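Local coordinates for protein twin-arginine translocation pathway signal (Rhodoferax ferrireducens, PDB 5IM2) that probably serves as the extracytoplasmic solute-binding protein of a TRAP transporter, holding an aromatic carboxylate such as benzoate for uptake, at residues W113-Y118 against A261-A266. Sequence-based numbering, arbitrary orientation.
Sequences WTIPGY and ATFVLA. With BEZ (benzoic acid), chain B.
T114 and V264 form an antiparallel hydrogen-bonded pair: T114 N donates to V264 O (3.1 Å), and V264 N returns a bond to T114 O (2.9 Å). The same two carbonyl oxygens also receive CA-H...O contacts, from W113 CA on V264 O and F263 CA on T114 O; a third, from I115 CA, reaches T262 O (3.5 Å), which is buried without a hydrogen-bond partner. This joins the central strand 111-114 to 262-267 in the five-stranded sheet of one lobe of the solute-binding fold. On one face of the sheet, the W113 indole and the F263 ring lie nearly parallel, planes 13° apart and centroids 4.4 Å apart, but slid so that they barely overlap. W113 CG is anti to its own backbone nitrogen (chi1 -177°), which brings the six-membered ring alongside F263, whose CD2 lies over the rim of one indole face, while NE1 bonds Q166 OE1. I115 packs beside the same phenyl ring, CG1 to F263 CE2 at 3.3 Å. On the other face, T114 CG2 meets V264 CG1 side by side, and P116 CG reaches the same V264 methyl (3.9 Å). A water links G117 N to T262 OG1. At the pocket end, I115 CB sits over the centre of the Y118 ring, whose OH donates to benzoate O2 (2.7 Å) in the ring plane. Replacing W113 with an alanine would probably leave F263 without its aromatic neighbour and freer to turn, and Q166 OE1 without its indole donor. Apolar carbon thus receives the ligand's ring, the edges of F263 and W113 meeting C3, while Y118 and R192 grip the acid end, where I115 CD1 lies against O2.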
loop_
_atom_site.group_PDB
_atom_site.type_symbol
_atom_site.label_atom_id
_atom_site.label_comp_id
_atom_site.label_asym_id
_atom_site.label_seq_id
_atom_site.Cartn_x
_atom_site.Cartn_y
_atom_site.Cartn_z
ATOM N N TRP A 113 -10.782 2.991 -1.877
ATOM C CA TRP A 113 -9.434 2.867 -1.336
ATOM C C TRP A 113 -8.790 1.692 -2.055
ATOM O O TRP A 113 -9.333 0.572 -2.026
ATOM C CB TRP A 113 -9.457 2.634 0.183
ATOM C CG TRP A 113 -8.145 2.563 0.901
ATOM C CD1 TRP A 113 -7.444 3.612 1.433
ATOM C CD2 TRP A 113 -7.425 1.381 1.249
ATOM N NE1 TRP A 113 -6.308 3.146 2.070
ATOM C CE2 TRP A 113 -6.293 1.784 1.998
ATOM C CE3 TRP A 113 -7.625 0.017 1.009
ATOM C CZ2 TRP A 113 -5.357 0.882 2.488
ATOM C CZ3 TRP A 113 -6.696 -0.873 1.492
ATOM C CH2 TRP A 113 -5.589 -0.443 2.238
ATOM N N THR A 114 -7.696 1.959 -2.753
ATOM C CA THR A 114 -7.060 0.947 -3.594
ATOM C C THR A 114 -5.550 1.158 -3.635
ATOM O O THR A 114 -5.028 2.173 -3.172
ATOM C CB THR A 114 -7.646 0.963 -5.020
ATOM O OG1 THR A 114 -7.322 -0.262 -5.696
ATOM C CG2 THR A 114 -7.101 2.169 -5.833
ATOM N N ILE A 115 -4.853 0.170 -4.188
ATOM C CA ILE A 115 -3.445 0.296 -4.555
ATOM C C ILE A 115 -3.371 0.767 -6.010
ATOM O O ILE A 115 -3.823 0.029 -6.913
ATOM C CB ILE A 115 -2.712 -1.041 -4.367
ATOM C CG1 ILE A 115 -2.665 -1.400 -2.874
ATOM C CG2 ILE A 115 -1.310 -1.003 -4.968
ATOM C CD1 ILE A 115 -1.892 -2.668 -2.474
ATOM N N PRO A 116 -2.821 1.973 -6.287
ATOM C CA PRO A 116 -2.680 2.414 -7.687
ATOM C C PRO A 116 -2.026 1.379 -8.594
ATOM O O PRO A 116 -2.529 1.169 -9.698
ATOM C CB PRO A 116 -1.845 3.697 -7.560
ATOM C CG PRO A 116 -2.206 4.213 -6.166
ATOM C CD PRO A 116 -2.312 2.978 -5.337
ATOM N N GLY A 117 -0.960 0.707 -8.135
ATOM C CA GLY A 117 -0.216 -0.252 -8.945
ATOM C C GLY A 117 -0.955 -1.545 -9.226
ATOM O O GLY A 117 -0.452 -2.373 -9.981
ATOM N N TYR A 118 -2.134 -1.755 -8.634
ATOM C CA TYR A 118 -2.991 -2.834 -9.129
ATOM C C TYR A 118 -3.388 -2.632 -10.595
ATOM O O TYR A 118 -3.793 -3.596 -11.249
ATOM C CB TYR A 118 -4.268 -2.928 -8.289
ATOM C CG TYR A 118 -4.164 -3.623 -6.936
ATOM C CD1 TYR A 118 -2.974 -4.188 -6.467
ATOM C CD2 TYR A 118 -5.283 -3.673 -6.091
ATOM C CE1 TYR A 118 -2.915 -4.827 -5.213
ATOM C CE2 TYR A 118 -5.242 -4.303 -4.879
ATOM C CZ TYR A 118 -4.067 -4.895 -4.426
ATOM O OH TYR A 118 -4.094 -5.526 -3.194
ATOM N N ALA A 261 3.999 -0.550 -0.302
ATOM C CA ALA A 261 3.081 -0.254 -1.389
ATOM C C ALA A 261 2.301 1.009 -1.060
ATOM O O ALA A 261 2.092 1.335 0.100
ATOM C CB ALA A 261 2.124 -1.425 -1.651
ATOM N N THR A 262 1.889 1.724 -2.101
ATOM C CA THR A 262 1.115 2.939 -1.963
ATOM C C THR A 262 -0.364 2.664 -2.121
ATOM O O THR A 262 -0.782 1.761 -2.843
ATOM C CB THR A 262 1.531 3.999 -2.982
ATOM O OG1 THR A 262 1.350 3.512 -4.309
ATOM C CG2 THR A 262 2.953 4.364 -2.772
ATOM N N PHE A 263 -1.149 3.481 -1.436
ATOM C CA PHE A 263 -2.594 3.416 -1.465
ATOM C C PHE A 263 -3.137 4.809 -1.710
ATOM O O PHE A 263 -2.549 5.798 -1.255
ATOM C CB PHE A 263 -3.173 2.903 -0.120
ATOM C CG PHE A 263 -2.690 1.545 0.263
ATOM C CD1 PHE A 263 -1.447 1.379 0.822
ATOM C CD2 PHE A 263 -3.488 0.416 0.026
ATOM C CE1 PHE A 263 -1.000 0.119 1.152
ATOM C CE2 PHE A 263 -3.046 -0.834 0.360
ATOM C CZ PHE A 263 -1.788 -0.975 0.938
ATOM N N VAL A 264 -4.272 4.866 -2.394
ATOM C CA VAL A 264 -4.994 6.110 -2.624
ATOM C C VAL A 264 -6.426 5.971 -2.121
ATOM O O VAL A 264 -7.089 4.948 -2.343
ATOM C CB VAL A 264 -4.965 6.521 -4.109
ATOM C CG1 VAL A 264 -5.676 5.505 -4.955
ATOM C CG2 VAL A 264 -5.566 7.912 -4.264
ATOM N N LEU A 265 -6.900 7.025 -1.422
ATOM C CA LEU A 265 -8.290 7.186 -1.035
ATOM C C LEU A 265 -8.809 8.261 -1.973
ATOM O O LEU A 265 -8.425 9.432 -1.843
ATOM C CB LEU A 265 -8.433 7.605 0.431
ATOM C CG LEU A 265 -9.831 7.814 0.988
ATOM C CD1 LEU A 265 -10.570 6.480 1.037
ATOM C CD2 LEU A 265 -9.709 8.446 2.365
ATOM N N ALA A 266 -9.615 7.857 -2.943
ATOM C CA ALA A 266 -10.046 8.729 -4.024
ATOM C C ALA A 266 -11.570 8.873 -4.090
ATOM O O ALA A 266 -12.310 7.891 -3.922
ATOM C CB ALA A 266 -9.512 8.182 -5.364
HETATM C C BEZ B . -1.187 -5.941 -0.776
HETATM O O1 BEZ B . 0.013 -6.332 -0.692
HETATM O O2 BEZ B . -1.816 -6.115 -1.846
HETATM C C1 BEZ B . -1.854 -5.306 0.407
HETATM C C2 BEZ B . -3.169 -4.862 0.304
HETATM C C3 BEZ B . -3.779 -4.304 1.428
HETATM C C4 BEZ B . -3.069 -4.178 2.609
HETATM C C5 BEZ B . -1.755 -4.598 2.699
HETATM C C6 BEZ B . -1.139 -5.170 1.581
HETATM O O HOH W 1 0.875 1.695 -6.231
#